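Local coordinates for acetylcholine-binding protein (PDB 2BJ0), which probably binds acetylcholine and related ligands at the subunit interfaces of a pentamer that resembles the extracellular domain of nicotinic receptors, at residues W4-Q9 with S62-S67; V16-N21 with K79-D84; V49-A54 with A162-S167. One frame throughout, in Å; residues are numbered along the deposited sequence.

How the interactions relate
All three contacts join parts of one ligand-binding domain by nonpolar packing, yet the partners change with their place in the fold. Interaction 1, far from the chain centre, sets leucines of the N-terminal helix on a loop, aliphatic against aliphatic. Interaction 2 is the buried contact of the three, the others being partly buried: two loops meet where aliphatic groups lie over an indole. Interaction 3 brings two aromatic rings together beside the second subunit. Segment 16-21 follows the helix of interaction 1, and strand 72-76 separates 62-67 from 79-84. The centres of interactions 1 and 2 are about 16 Å apart; interaction 3 lies across the chain centre from interaction 2.

Interaction 1: W4-Q9 with S62-S67; sequences WTLLNQ and SSLLSS
S63 meets the N-terminal helix through carbon rather than through its hydroxyl: its CB lies 3.6 Å from CD2 of L6. The hydroxyl, with OG anti to the carbonyl carbon of S63, is turned away from this methyl, so the serine offers its CB. L6 reaches across with CG anti to the backbone N (chi1 -179°), and its second torsion then leaves CD2 as the methyl facing the loop. The same methyl settles against the backbone at the next residue, with L6 CD2 3.6 Å from L64 N.

L64 then returns the contact from the loop side. Its CB does not point straight at the helix, but CG, also anti to the backbone N (chi1 -158°), swings the CD1 branch inward. This one methyl serves both leucines: L64 CD1 is 4.3 Å from L6 CB and 4.1 Å from L7 CD1, and it also approaches the backbone N of L7. The L7 and L64 side chains cross at a slant, meeting through one methyl from each. Behind L64, L75 of strand 72-76 adds further nonpolar packing, and a backbone hydrogen bond ties L64 to R3. L7 also touches I2 and, on the second subunit, D15.

Helix 4-12 is thus laid on the loop between strands 45-57 and 72-76 at the periphery of the domain. With only methyls, methylenes and backbone edges meeting, the attachment probably rests on nonpolar packing, with the R3-L64 backbone bond as a directional link beside it.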
ATOM      1  N   TRP A   4      23.588 -20.853   4.159  1.00 33.59           N
ATOM      2  CA  TRP A   4      23.158 -19.655   3.415  1.00 32.64           C
ATOM      3  C   TRP A   4      23.241 -19.776   1.913  1.00 31.38           C
ATOM      4  O   TRP A   4      22.380 -19.289   1.198  1.00 31.73           O
ATOM      5  CB  TRP A   4      23.945 -18.422   3.862  1.00 32.22           C
ATOM      6  CG  TRP A   4      23.676 -18.055   5.273  1.00 31.83           C
ATOM      7  CD1 TRP A   4      24.478 -18.283   6.329  1.00 32.96           C
ATOM      8  CD2 TRP A   4      22.513 -17.371   5.787  1.00 32.16           C
ATOM      9  NE1 TRP A   4      23.900 -17.795   7.477  1.00 33.63           N
ATOM     10  CE2 TRP A   4      22.689 -17.231   7.168  1.00 30.81           C
ATOM     11  CE3 TRP A   4      21.325 -16.874   5.206  1.00 33.05           C
ATOM     12  CZ2 TRP A   4      21.736 -16.603   8.002  1.00 31.89           C
ATOM     13  CZ3 TRP A   4      20.383 -16.252   6.025  1.00 33.19           C
ATOM     14  CH2 TRP A   4      20.599 -16.118   7.409  1.00 31.62           C
ATOM     15  N   THR A   5      24.272 -20.451   1.429  1.00 30.26           N
ATOM     16  CA  THR A   5      24.408 -20.668   0.004  1.00 29.37           C
ATOM     17  C   THR A   5      23.303 -21.552  -0.575  1.00 28.45           C
ATOM     18  O   THR A   5      23.014 -21.473  -1.749  1.00 28.33           O
ATOM     19  CB  THR A   5      25.764 -21.296  -0.293  1.00 29.30           C
ATOM     20  OG1 THR A   5      26.066 -22.240   0.738  1.00 28.72           O
ATOM     21  CG2 THR A   5      26.870 -20.244  -0.192  1.00 28.81           C
ATOM     22  N   LEU A   6      22.717 -22.435   0.233  1.00 28.86           N
ATOM     23  CA  LEU A   6      21.580 -23.202  -0.258  1.00 28.81           C
ATOM     24  C   LEU A   6      20.363 -22.266  -0.431  1.00 29.83           C
ATOM     25  O   LEU A   6      19.610 -22.374  -1.390  1.00 30.25           O
ATOM     26  CB  LEU A   6      21.245 -24.351   0.694  1.00 28.66           C
ATOM     27  CG  LEU A   6      20.081 -25.251   0.262  1.00 27.50           C
ATOM     28  CD1 LEU A   6      20.260 -25.820  -1.114  1.00 26.43           C
ATOM     29  CD2 LEU A   6      19.970 -26.366   1.264  1.00 27.58           C
ATOM     30  N   LEU A   7      20.200 -21.336   0.498  1.00 30.69           N
ATOM     31  CA  LEU A   7      19.106 -20.385   0.435  1.00 32.90           C
ATOM     32  C   LEU A   7      19.159 -19.614  -0.875  1.00 33.85           C
ATOM     33  O   LEU A   7      18.131 -19.284  -1.461  1.00 35.79           O
ATOM     34  CB  LEU A   7      19.147 -19.460   1.654  1.00 32.44           C
ATOM     35  CG  LEU A   7      17.847 -18.841   2.120  1.00 33.73           C
ATOM     36  CD1 LEU A   7      16.709 -19.887   2.177  1.00 34.02           C
ATOM     37  CD2 LEU A   7      18.099 -18.224   3.469  1.00 34.15           C
ATOM     38  N   ASN A   8      20.358 -19.379  -1.384  1.00 34.61           N
ATOM     39  CA  ASN A   8      20.490 -18.744  -2.681  1.00 35.31           C
ATOM     40  C   ASN A   8      19.949 -19.574  -3.846  1.00 34.26           C
ATOM     41  O   ASN A   8      19.420 -19.011  -4.799  1.00 35.38           O
ATOM     42  CB  ASN A   8      21.954 -18.357  -2.928  1.00 37.02           C
ATOM     43  CG  ASN A   8      22.489 -17.393  -1.874  1.00 39.62           C
ATOM     44  OD1 ASN A   8      21.726 -16.818  -1.063  1.00 43.22           O
ATOM     45  ND2 ASN A   8      23.809 -17.208  -1.878  1.00 43.12           N
ATOM     46  N   GLN A   9      20.095 -20.900  -3.801  1.00 31.87           N
ATOM     47  CA  GLN A   9      19.397 -21.762  -4.774  1.00 29.91           C
ATOM     48  C   GLN A   9      17.866 -21.683  -4.554  1.00 27.78           C
ATOM     49  O   GLN A   9      17.113 -21.490  -5.498  1.00 28.99           O
ATOM     50  CB  GLN A   9      19.872 -23.238  -4.692  1.00 29.59           C
ATOM     51  CG  GLN A   9      19.079 -24.165  -5.626  1.00 30.73           C
ATOM     52  CD  GLN A   9      19.288 -25.650  -5.381  1.00 31.57           C
ATOM     53  OE1 GLN A   9      19.952 -26.033  -4.420  1.00 33.14           O
ATOM     54  NE2 GLN A   9      18.720 -26.490  -6.258  1.00 30.57           N
ATOM     55  N   SER A  62      16.064 -29.858   3.166  1.00 32.00           N
ATOM     56  CA  SER A  62      16.548 -30.438   4.439  1.00 33.36           C
ATOM     57  C   SER A  62      18.018 -30.099   4.740  1.00 33.80           C
ATOM     58  O   SER A  62      18.433 -30.117   5.887  1.00 34.76           O
ATOM     59  CB  SER A  62      16.384 -31.960   4.448  1.00 33.02           C
ATOM     60  OG  SER A  62      17.258 -32.557   3.500  1.00 34.33           O
ATOM     61  N   SER A  63      18.796 -29.796   3.709  1.00 34.24           N
ATOM     62  CA  SER A  63      20.197 -29.461   3.885  1.00 34.77           C
ATOM     63  C   SER A  63      20.397 -28.055   4.436  1.00 35.45           C
ATOM     64  O   SER A  63      21.521 -27.610   4.640  1.00 34.02           O
ATOM     65  CB  SER A  63      20.920 -29.590   2.559  1.00 34.86           C
ATOM     66  OG  SER A  63      21.119 -30.956   2.292  1.00 36.34           O
ATOM     67  N   LEU A  64      19.300 -27.346   4.649  1.00 36.32           N
ATOM     68  CA  LEU A  64      19.375 -25.997   5.159  1.00 38.13           C
ATOM     69  C   LEU A  64      19.802 -26.058   6.612  1.00 39.27           C
ATOM     70  O   LEU A  64      20.481 -25.162   7.100  1.00 39.34           O
ATOM     71  CB  LEU A  64      18.008 -25.315   5.016  1.00 38.04           C
ATOM     72  CG  LEU A  64      17.868 -23.792   5.000  1.00 38.98           C
ATOM     73  CD1 LEU A  64      18.684 -23.086   3.886  1.00 37.00           C
ATOM     74  CD2 LEU A  64      16.384 -23.459   4.869  1.00 38.20           C
ATOM     75  N   LEU A  65      19.427 -27.141   7.283  1.00 41.26           N
ATOM     76  CA  LEU A  65      19.586 -27.263   8.730  1.00 43.97           C
ATOM     77  C   LEU A  65      20.517 -28.371   9.209  1.00 46.09           C
ATOM     78  O   LEU A  65      21.104 -28.241  10.279  1.00 47.47           O
ATOM     79  CB  LEU A  65      18.221 -27.470   9.393  1.00 43.17           C
ATOM     80  CG  LEU A  65      17.291 -26.259   9.443  1.00 42.72           C
ATOM     81  CD1 LEU A  65      16.061 -26.627  10.239  1.00 41.58           C
ATOM     82  CD2 LEU A  65      17.989 -25.021  10.039  1.00 41.64           C
ATOM     83  N   SER A  66      20.624 -29.449   8.434  1.00 48.40           N
ATOM     84  CA  SER A  66      21.326 -30.692   8.814  1.00 50.66           C
ATOM     85  C   SER A  66      22.575 -30.568   9.733  1.00 52.02           C
ATOM     86  O   SER A  66      22.846 -31.472  10.538  1.00 52.46           O
ATOM     87  CB  SER A  66      21.645 -31.526   7.562  1.00 50.35           C
ATOM     88  OG  SER A  66      22.325 -30.736   6.597  1.00 51.35           O
ATOM     89  N   SER A  67      23.310 -29.458   9.616  1.00 53.30           N
ATOM     90  CA  SER A  67      24.471 -29.206  10.475  1.00 54.60           C
ATOM     91  C   SER A  67      24.362 -27.910  11.296  1.00 55.02           C
ATOM     92  O   SER A  67      25.344 -27.188  11.490  1.00 55.54           O
ATOM     93  CB  SER A  67      25.753 -29.208   9.637  1.00 54.87           C
ATOM     94  OG  SER A  67      25.648 -28.276   8.575  1.00 56.67           O
TER

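Interaction 2: V16-N21 with K79-D84; sequences VIPLSN and KMWTPD
I17 and P18 lie together over one face of the W81 indole, so that two consecutive residues of one loop share a single aromatic surface on another. A CH-pi contact is central: I17 CA sits 3.6 Å from the centroid of the five-membered ring of W81, 11° off the ring normal.

Apolar side-chain packing extends this contact over the six-membered ring. I17 CG1 comes within 3.5 Å of W81 CZ2, a position it gains by standing anti to its own backbone N (chi1 -169°), and the two side chains run side by side in the same direction. The proline ring instead crosses the indole at about a right angle, bringing P18 CD to 3.5 Å from W81 CE3. V16 joins through its backbone, its C lying obliquely 3.5 Å from W81 CD1.

On the opposite ring face, P83 N stands 3.7 Å above the plane of W81, so the indole is sandwiched between the 16-21 loop and its own chain two residues on. W56 meets W81 edge-to-face, and L25 and F149 add to its surroundings. With W81 replaced by an alanine, I17 and P18 would probably lose the flat surface they rest on, and a gap would open between the two loops.

Polar bonds act beside the packing: the D84 carboxylate is hydrogen-bonded to S141, T143 and H144. Residues W81 to D84 spell the WxPD signature of Cys-loop receptor ligand-binding domains, in which the tryptophan is a core residue; here D84, through those three partners, links this loop to the one carrying W142, consistent with the link between loops A and B in nicotinic receptors.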
ATOM      1  N   VAL A  16       9.165 -20.751  -9.235  1.00 27.92           N
ATOM      2  CA  VAL A  16       8.566 -21.962  -9.819  1.00 28.68           C
ATOM      3  C   VAL A  16       8.224 -23.017  -8.754  1.00 28.28           C
ATOM      4  O   VAL A  16       8.981 -23.226  -7.817  1.00 28.93           O
ATOM      5  CB  VAL A  16       9.497 -22.544 -10.930  1.00 28.70           C
ATOM      6  CG1 VAL A  16       9.053 -23.932 -11.412  1.00 29.65           C
ATOM      7  CG2 VAL A  16       9.558 -21.597 -12.122  1.00 29.75           C
ATOM      8  N   ILE A  17       7.080 -23.668  -8.884  1.00 27.96           N
ATOM      9  CA  ILE A  17       6.692 -24.672  -7.913  1.00 28.89           C
ATOM     10  C   ILE A  17       7.823 -25.703  -7.865  1.00 29.36           C
ATOM     11  O   ILE A  17       8.344 -26.081  -8.906  1.00 29.62           O
ATOM     12  CB  ILE A  17       5.333 -25.279  -8.313  1.00 28.87           C
ATOM     13  CG1 ILE A  17       4.758 -26.140  -7.207  1.00 29.24           C
ATOM     14  CG2 ILE A  17       5.410 -26.002  -9.679  1.00 28.25           C
ATOM     15  CD1 ILE A  17       3.385 -26.679  -7.558  1.00 31.86           C
ATOM     16  N   PRO A  18       8.245 -26.110  -6.674  1.00 31.69           N
ATOM     17  CA  PRO A  18       9.321 -27.083  -6.540  1.00 34.28           C
ATOM     18  C   PRO A  18       8.826 -28.502  -6.699  1.00 37.52           C
ATOM     19  O   PRO A  18       8.333 -29.104  -5.748  1.00 38.42           O
ATOM     20  CB  PRO A  18       9.827 -26.856  -5.120  1.00 33.52           C
ATOM     21  CG  PRO A  18       8.703 -26.283  -4.385  1.00 32.49           C
ATOM     22  CD  PRO A  18       7.748 -25.666  -5.362  1.00 31.74           C
ATOM     23  N   LEU A  19       8.980 -29.042  -7.895  1.00 40.94           N
ATOM     24  CA  LEU A  19       8.620 -30.429  -8.142  1.00 43.89           C
ATOM     25  C   LEU A  19       9.854 -31.322  -8.269  1.00 46.89           C
ATOM     26  O   LEU A  19      10.976 -30.839  -8.489  1.00 46.54           O
ATOM     27  CB  LEU A  19       7.767 -30.524  -9.398  1.00 43.34           C
ATOM     28  CG  LEU A  19       6.517 -29.654  -9.394  1.00 41.57           C
ATOM     29  CD1 LEU A  19       5.933 -29.646 -10.780  1.00 41.31           C
ATOM     30  CD2 LEU A  19       5.512 -30.115  -8.382  1.00 37.71           C
ATOM     31  N   SER A  20       9.638 -32.623  -8.072  1.00 50.45           N
ATOM     32  CA  SER A  20      10.598 -33.664  -8.489  1.00 53.90           C
ATOM     33  C   SER A  20       9.799 -34.802  -9.118  1.00 55.65           C
ATOM     34  O   SER A  20       8.662 -35.066  -8.690  1.00 56.67           O
ATOM     35  CB  SER A  20      11.480 -34.150  -7.321  1.00 54.18           C
ATOM     36  OG  SER A  20      10.716 -34.727  -6.267  1.00 54.79           O
ATOM     37  N   ASN A  21      10.374 -35.450 -10.136  1.00 57.20           N
ATOM     38  CA  ASN A  21       9.624 -36.360 -11.013  1.00 58.52           C
ATOM     39  C   ASN A  21       8.522 -35.585 -11.785  1.00 58.51           C
ATOM     40  O   ASN A  21       8.603 -34.354 -11.941  1.00 58.88           O
ATOM     41  CB  ASN A  21       9.043 -37.540 -10.192  1.00 59.30           C
ATOM     42  CG  ASN A  21       8.571 -38.720 -11.070  1.00 62.05           C
ATOM     43  OD1 ASN A  21       9.349 -39.287 -11.857  1.00 64.85           O
ATOM     44  ND2 ASN A  21       7.295 -39.096 -10.923  1.00 63.70           N
ATOM     45  N   LYS A  79      11.529 -15.574   0.535  1.00 28.11           N
ATOM     46  CA  LYS A  79      12.746 -16.376   0.320  1.00 28.72           C
ATOM     47  C   LYS A  79      12.513 -17.711  -0.407  1.00 28.80           C
ATOM     48  O   LYS A  79      13.464 -18.356  -0.810  1.00 29.34           O
ATOM     49  CB  LYS A  79      13.470 -16.632   1.645  1.00 28.90           C
ATOM     50  CG  LYS A  79      14.029 -15.326   2.247  1.00 32.18           C
ATOM     51  CD  LYS A  79      14.956 -14.657   1.270  1.00 37.36           C
ATOM     52  CE  LYS A  79      14.967 -13.140   1.474  1.00 42.84           C
ATOM     53  NZ  LYS A  79      15.790 -12.495   0.419  1.00 45.46           N
ATOM     54  N   MET A  80      11.268 -18.116  -0.575  1.00 27.71           N
ATOM     55  CA  MET A  80      11.002 -19.378  -1.280  1.00 28.68           C
ATOM     56  C   MET A  80       9.665 -19.357  -1.990  1.00 27.36           C
ATOM     57  O   MET A  80       8.864 -18.458  -1.764  1.00 28.37           O
ATOM     58  CB  MET A  80      11.051 -20.531  -0.290  1.00 27.44           C
ATOM     59  CG  MET A  80       9.987 -20.430   0.756  1.00 29.77           C
ATOM     60  SD  MET A  80       9.820 -21.980   1.672  1.00 33.86           S
ATOM     61  CE  MET A  80      11.284 -21.791   2.689  1.00 32.85           C
ATOM     62  N   TRP A  81       9.435 -20.315  -2.883  1.00 26.11           N
ATOM     63  CA  TRP A  81       8.127 -20.468  -3.469  1.00 25.57           C
ATOM     64  C   TRP A  81       7.150 -20.799  -2.351  1.00 25.12           C
ATOM     65  O   TRP A  81       7.474 -21.602  -1.464  1.00 24.59           O
ATOM     66  CB  TRP A  81       8.158 -21.613  -4.471  1.00 25.22           C
ATOM     67  CG  TRP A  81       6.840 -21.877  -5.109  1.00 23.92           C
ATOM     68  CD1 TRP A  81       6.376 -21.331  -6.254  1.00 23.93           C
ATOM     69  CD2 TRP A  81       5.815 -22.764  -4.638  1.00 23.96           C
ATOM     70  NE1 TRP A  81       5.123 -21.817  -6.534  1.00 24.99           N
ATOM     71  CE2 TRP A  81       4.752 -22.690  -5.545  1.00 24.67           C
ATOM     72  CE3 TRP A  81       5.680 -23.600  -3.507  1.00 26.52           C
ATOM     73  CZ2 TRP A  81       3.571 -23.441  -5.394  1.00 24.45           C
ATOM     74  CZ3 TRP A  81       4.510 -24.357  -3.355  1.00 23.53           C
ATOM     75  CH2 TRP A  81       3.477 -24.266  -4.291  1.00 24.04           C
ATOM     76  N   THR A  82       5.959 -20.193  -2.412  1.00 24.60           N
ATOM     77  CA  THR A  82       4.835 -20.530  -1.526  1.00 24.12           C
ATOM     78  C   THR A  82       3.587 -20.653  -2.388  1.00 24.29           C
ATOM     79  O   THR A  82       3.514 -20.084  -3.490  1.00 23.88           O
ATOM     80  CB  THR A  82       4.604 -19.468  -0.401  1.00 24.51           C
ATOM     81  OG1 THR A  82       4.456 -18.172  -0.994  1.00 22.43           O
ATOM     82  CG2 THR A  82       5.843 -19.341   0.514  1.00 23.68           C
ATOM     83  N   PRO A  83       2.613 -21.441  -1.938  1.00 24.46           N
ATOM     84  CA  PRO A  83       1.416 -21.680  -2.766  1.00 24.60           C
ATOM     85  C   PRO A  83       0.690 -20.383  -3.118  1.00 24.74           C
ATOM     86  O   PRO A  83       0.507 -19.534  -2.256  1.00 24.98           O
ATOM     87  CB  PRO A  83       0.540 -22.544  -1.849  1.00 23.88           C
ATOM     88  CG  PRO A  83       1.550 -23.324  -1.031  1.00 23.58           C
ATOM     89  CD  PRO A  83       2.595 -22.244  -0.689  1.00 23.88           C
ATOM     90  N   ASP A  84       0.251 -20.249  -4.363  1.00 24.92           N
ATOM     91  CA  ASP A  84      -0.549 -19.089  -4.753  1.00 25.20           C
ATOM     92  C   ASP A  84      -2.031 -19.342  -4.488  1.00 24.96           C
ATOM     93  O   ASP A  84      -2.843 -19.259  -5.400  1.00 25.24           O
ATOM     94  CB  ASP A  84      -0.300 -18.729  -6.218  1.00 24.15           C
ATOM     95  CG  ASP A  84      -0.767 -19.821  -7.182  1.00 28.88           C
ATOM     96  OD1 ASP A  84      -0.675 -21.023  -6.790  1.00 25.60           O
ATOM     97  OD2 ASP A  84      -1.260 -19.569  -8.313  1.00 29.82           O
TER

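Interaction 3: V49-A54 with A162-S167; sequences VLWTQA and AEYFDS
Strand 45-57 supplies W51 to what is, by comparison with nicotinic receptors, the complementary side of a binding site between subunits, and the loop before strand 170-183 brings Y164 to meet it. The meeting is between rings: W51 CZ3, at the far end of the indole, lies 4.0 Å from Y164 CE2 and 4.1 Å from Y164 CD2, beside the CD2-CE2 bond of the phenol, at a slant. The planes are inclined at 50° and the centroid of the W51 six-membered ring is 5.7 Å from that of Y164, an oblique pair without the overlap of a parallel stack.

The W51 CG stands anti to the carbonyl carbon (chi1 -58°), lifting the indole from the strand toward the loop. Y164 sits in a type I beta turn from A162 to F165, closed by the F165 N to A162 O hydrogen bond of 3.0 Å. Over one face of its ring lies E163 CG, while the E163 carboxylate forms a salt bridge with K32.

The second subunit completes the setting: Y164 OH is hydrogen-bonded to S185 N of that subunit, which holds the far end of the phenol. W142 of the same neighbour meets W51 edge-to-face, and C186 of the neighbour packs on Q53. Tryptophans from both subunits beside a vicinal disulfide are the hallmark of the aromatic agonist site of nicotinic-type receptors.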
ATOM      1  N   VAL A  49     -12.391 -13.756  10.095  1.00 23.66           N
ATOM      2  CA  VAL A  49     -10.963 -14.010  10.296  1.00 22.95           C
ATOM      3  C   VAL A  49     -10.695 -15.511  10.214  1.00 23.68           C
ATOM      4  O   VAL A  49     -11.335 -16.314  10.902  1.00 23.38           O
ATOM      5  CB  VAL A  49     -10.473 -13.438  11.615  1.00 24.07           C
ATOM      6  CG1 VAL A  49      -8.979 -13.763  11.840  1.00 25.47           C
ATOM      7  CG2 VAL A  49     -10.683 -11.929  11.619  1.00 20.61           C
ATOM      8  N   LEU A  50      -9.716 -15.864   9.392  1.00 24.86           N
ATOM      9  CA  LEU A  50      -9.441 -17.246   9.029  1.00 24.83           C
ATOM     10  C   LEU A  50      -7.929 -17.470   9.053  1.00 25.54           C
ATOM     11  O   LEU A  50      -7.170 -16.707   8.422  1.00 25.88           O
ATOM     12  CB  LEU A  50      -9.995 -17.486   7.620  1.00 25.53           C
ATOM     13  CG  LEU A  50      -9.896 -18.872   6.966  1.00 24.09           C
ATOM     14  CD1 LEU A  50     -10.862 -19.882   7.639  1.00 24.32           C
ATOM     15  CD2 LEU A  50     -10.162 -18.796   5.464  1.00 23.30           C
ATOM     16  N   TRP A  51      -7.467 -18.479   9.800  1.00 24.63           N
ATOM     17  CA  TRP A  51      -6.111 -18.983   9.594  1.00 24.57           C
ATOM     18  C   TRP A  51      -6.162 -20.110   8.591  1.00 25.62           C
ATOM     19  O   TRP A  51      -7.017 -20.983   8.712  1.00 25.62           O
ATOM     20  CB  TRP A  51      -5.527 -19.546  10.885  1.00 24.28           C
ATOM     21  CG  TRP A  51      -5.461 -18.614  12.035  1.00 23.70           C
ATOM     22  CD1 TRP A  51      -5.796 -17.263  12.066  1.00 24.24           C
ATOM     23  CD2 TRP A  51      -4.999 -18.937  13.348  1.00 23.72           C
ATOM     24  NE1 TRP A  51      -5.551 -16.752  13.323  1.00 23.87           N
ATOM     25  CE2 TRP A  51      -5.063 -17.750  14.127  1.00 24.05           C
ATOM     26  CE3 TRP A  51      -4.534 -20.118  13.959  1.00 25.77           C
ATOM     27  CZ2 TRP A  51      -4.700 -17.718  15.472  1.00 22.98           C
ATOM     28  CZ3 TRP A  51      -4.158 -20.073  15.310  1.00 25.61           C
ATOM     29  CH2 TRP A  51      -4.240 -18.882  16.036  1.00 26.45           C
ATOM     30  N   THR A  52      -5.262 -20.069   7.609  1.00 25.91           N
ATOM     31  CA  THR A  52      -5.053 -21.118   6.623  1.00 26.31           C
ATOM     32  C   THR A  52      -3.771 -21.784   7.026  1.00 27.31           C
ATOM     33  O   THR A  52      -2.761 -21.118   7.127  1.00 27.47           O
ATOM     34  CB  THR A  52      -4.871 -20.537   5.199  1.00 25.91           C
ATOM     35  OG1 THR A  52      -6.135 -20.079   4.714  1.00 26.31           O
ATOM     36  CG2 THR A  52      -4.520 -21.655   4.174  1.00 25.89           C
ATOM     37  N   GLN A  53      -3.804 -23.090   7.280  1.00 26.38           N
ATOM     38  CA  GLN A  53      -2.605 -23.787   7.691  1.00 28.03           C
ATOM     39  C   GLN A  53      -2.149 -24.618   6.530  1.00 27.94           C
ATOM     40  O   GLN A  53      -2.738 -25.658   6.268  1.00 26.66           O
ATOM     41  CB  GLN A  53      -2.875 -24.683   8.917  1.00 27.75           C
ATOM     42  CG  GLN A  53      -3.637 -23.997  10.040  1.00 29.57           C
ATOM     43  CD  GLN A  53      -3.921 -24.890  11.253  1.00 31.70           C
ATOM     44  OE1 GLN A  53      -4.140 -24.378  12.341  1.00 36.81           O
ATOM     45  NE2 GLN A  53      -3.916 -26.214  11.064  1.00 36.29           N
ATOM     46  N   ALA A  54      -1.124 -24.152   5.816  1.00 27.53           N
ATOM     47  CA  ALA A  54      -0.679 -24.815   4.609  1.00 28.03           C
ATOM     48  C   ALA A  54       0.658 -25.505   4.831  1.00 28.88           C
ATOM     49  O   ALA A  54       1.600 -24.887   5.341  1.00 28.72           O
ATOM     50  CB  ALA A  54      -0.551 -23.813   3.459  1.00 27.25           C
ATOM     51  N   ALA A 162     -13.765 -24.959  13.786  1.00 33.66           N
ATOM     52  CA  ALA A 162     -14.348 -24.084  14.824  1.00 33.76           C
ATOM     53  C   ALA A 162     -13.621 -24.029  16.176  1.00 34.21           C
ATOM     54  O   ALA A 162     -14.022 -23.274  17.066  1.00 34.36           O
ATOM     55  CB  ALA A 162     -15.807 -24.420  15.035  1.00 34.37           C
ATOM     56  N   GLU A 163     -12.521 -24.761  16.307  1.00 34.26           N
ATOM     57  CA  GLU A 163     -11.835 -24.913  17.574  1.00 34.77           C
ATOM     58  C   GLU A 163     -11.597 -23.588  18.330  1.00 34.92           C
ATOM     59  O   GLU A 163     -11.848 -23.508  19.539  1.00 34.77           O
ATOM     60  CB  GLU A 163     -10.510 -25.655  17.373  1.00 34.56           C
ATOM     61  CG  GLU A 163      -9.958 -26.220  18.675  1.00 35.63           C
ATOM     62  CD  GLU A 163      -8.623 -26.918  18.520  1.00 36.94           C
ATOM     63  OE1 GLU A 163      -8.186 -27.199  17.382  1.00 41.09           O
ATOM     64  OE2 GLU A 163      -7.992 -27.193  19.563  1.00 43.13           O
ATOM     65  N   TYR A 164     -11.106 -22.560  17.631  1.00 34.27           N
ATOM     66  CA  TYR A 164     -10.750 -21.299  18.299  1.00 33.59           C
ATOM     67  C   TYR A 164     -11.765 -20.171  18.095  1.00 33.09           C
ATOM     68  O   TYR A 164     -11.488 -19.010  18.417  1.00 32.73           O
ATOM     69  CB  TYR A 164      -9.376 -20.817  17.830  1.00 34.33           C
ATOM     70  CG  TYR A 164      -8.228 -21.770  18.045  1.00 35.03           C
ATOM     71  CD1 TYR A 164      -7.994 -22.352  19.291  1.00 36.66           C
ATOM     72  CD2 TYR A 164      -7.346 -22.060  17.013  1.00 36.28           C
ATOM     73  CE1 TYR A 164      -6.911 -23.218  19.483  1.00 36.85           C
ATOM     74  CE2 TYR A 164      -6.275 -22.923  17.194  1.00 36.81           C
ATOM     75  CZ  TYR A 164      -6.073 -23.494  18.427  1.00 35.66           C
ATOM     76  OH  TYR A 164      -5.008 -24.326  18.613  1.00 37.36           O
ATOM     77  N   PHE A 165     -12.943 -20.496  17.567  1.00 32.40           N
ATOM     78  CA  PHE A 165     -13.923 -19.477  17.237  1.00 31.72           C
ATOM     79  C   PHE A 165     -14.388 -18.709  18.490  1.00 32.48           C
ATOM     80  O   PHE A 165     -14.656 -19.319  19.527  1.00 32.14           O
ATOM     81  CB  PHE A 165     -15.111 -20.096  16.490  1.00 30.63           C
ATOM     82  CG  PHE A 165     -16.106 -19.088  16.020  1.00 29.10           C
ATOM     83  CD1 PHE A 165     -17.137 -18.657  16.860  1.00 29.13           C
ATOM     84  CD2 PHE A 165     -15.988 -18.520  14.758  1.00 28.91           C
ATOM     85  CE1 PHE A 165     -18.046 -17.682  16.439  1.00 26.76           C
ATOM     86  CE2 PHE A 165     -16.901 -17.547  14.320  1.00 27.88           C
ATOM     87  CZ  PHE A 165     -17.938 -17.141  15.153  1.00 27.12           C
ATOM     88  N   ASP A 166     -14.500 -17.381  18.391  1.00 33.22           N
ATOM     89  CA  ASP A 166     -14.916 -16.556  19.525  1.00 34.20           C
ATOM     90  C   ASP A 166     -15.544 -15.296  18.958  1.00 33.82           C
ATOM     91  O   ASP A 166     -14.869 -14.544  18.256  1.00 34.44           O
ATOM     92  CB  ASP A 166     -13.671 -16.208  20.370  1.00 35.70           C
ATOM     93  CG  ASP A 166     -13.996 -15.678  21.782  1.00 40.07           C
ATOM     94  OD1 ASP A 166     -15.187 -15.485  22.161  1.00 43.02           O
ATOM     95  OD2 ASP A 166     -13.067 -15.433  22.605  1.00 45.87           O
ATOM     96  N   SER A 167     -16.824 -15.059  19.247  1.00 32.62           N
ATOM     97  CA  SER A 167     -17.469 -13.797  18.899  1.00 32.24           C
ATOM     98  C   SER A 167     -18.517 -13.423  19.947  1.00 31.87           C
ATOM     99  O   SER A 167     -19.243 -14.302  20.382  1.00 32.02           O
ATOM    100  CB  SER A 167     -18.137 -13.917  17.526  1.00 32.77           C
ATOM    101  OG  SER A 167     -19.046 -12.849  17.290  1.00 32.74           O
TER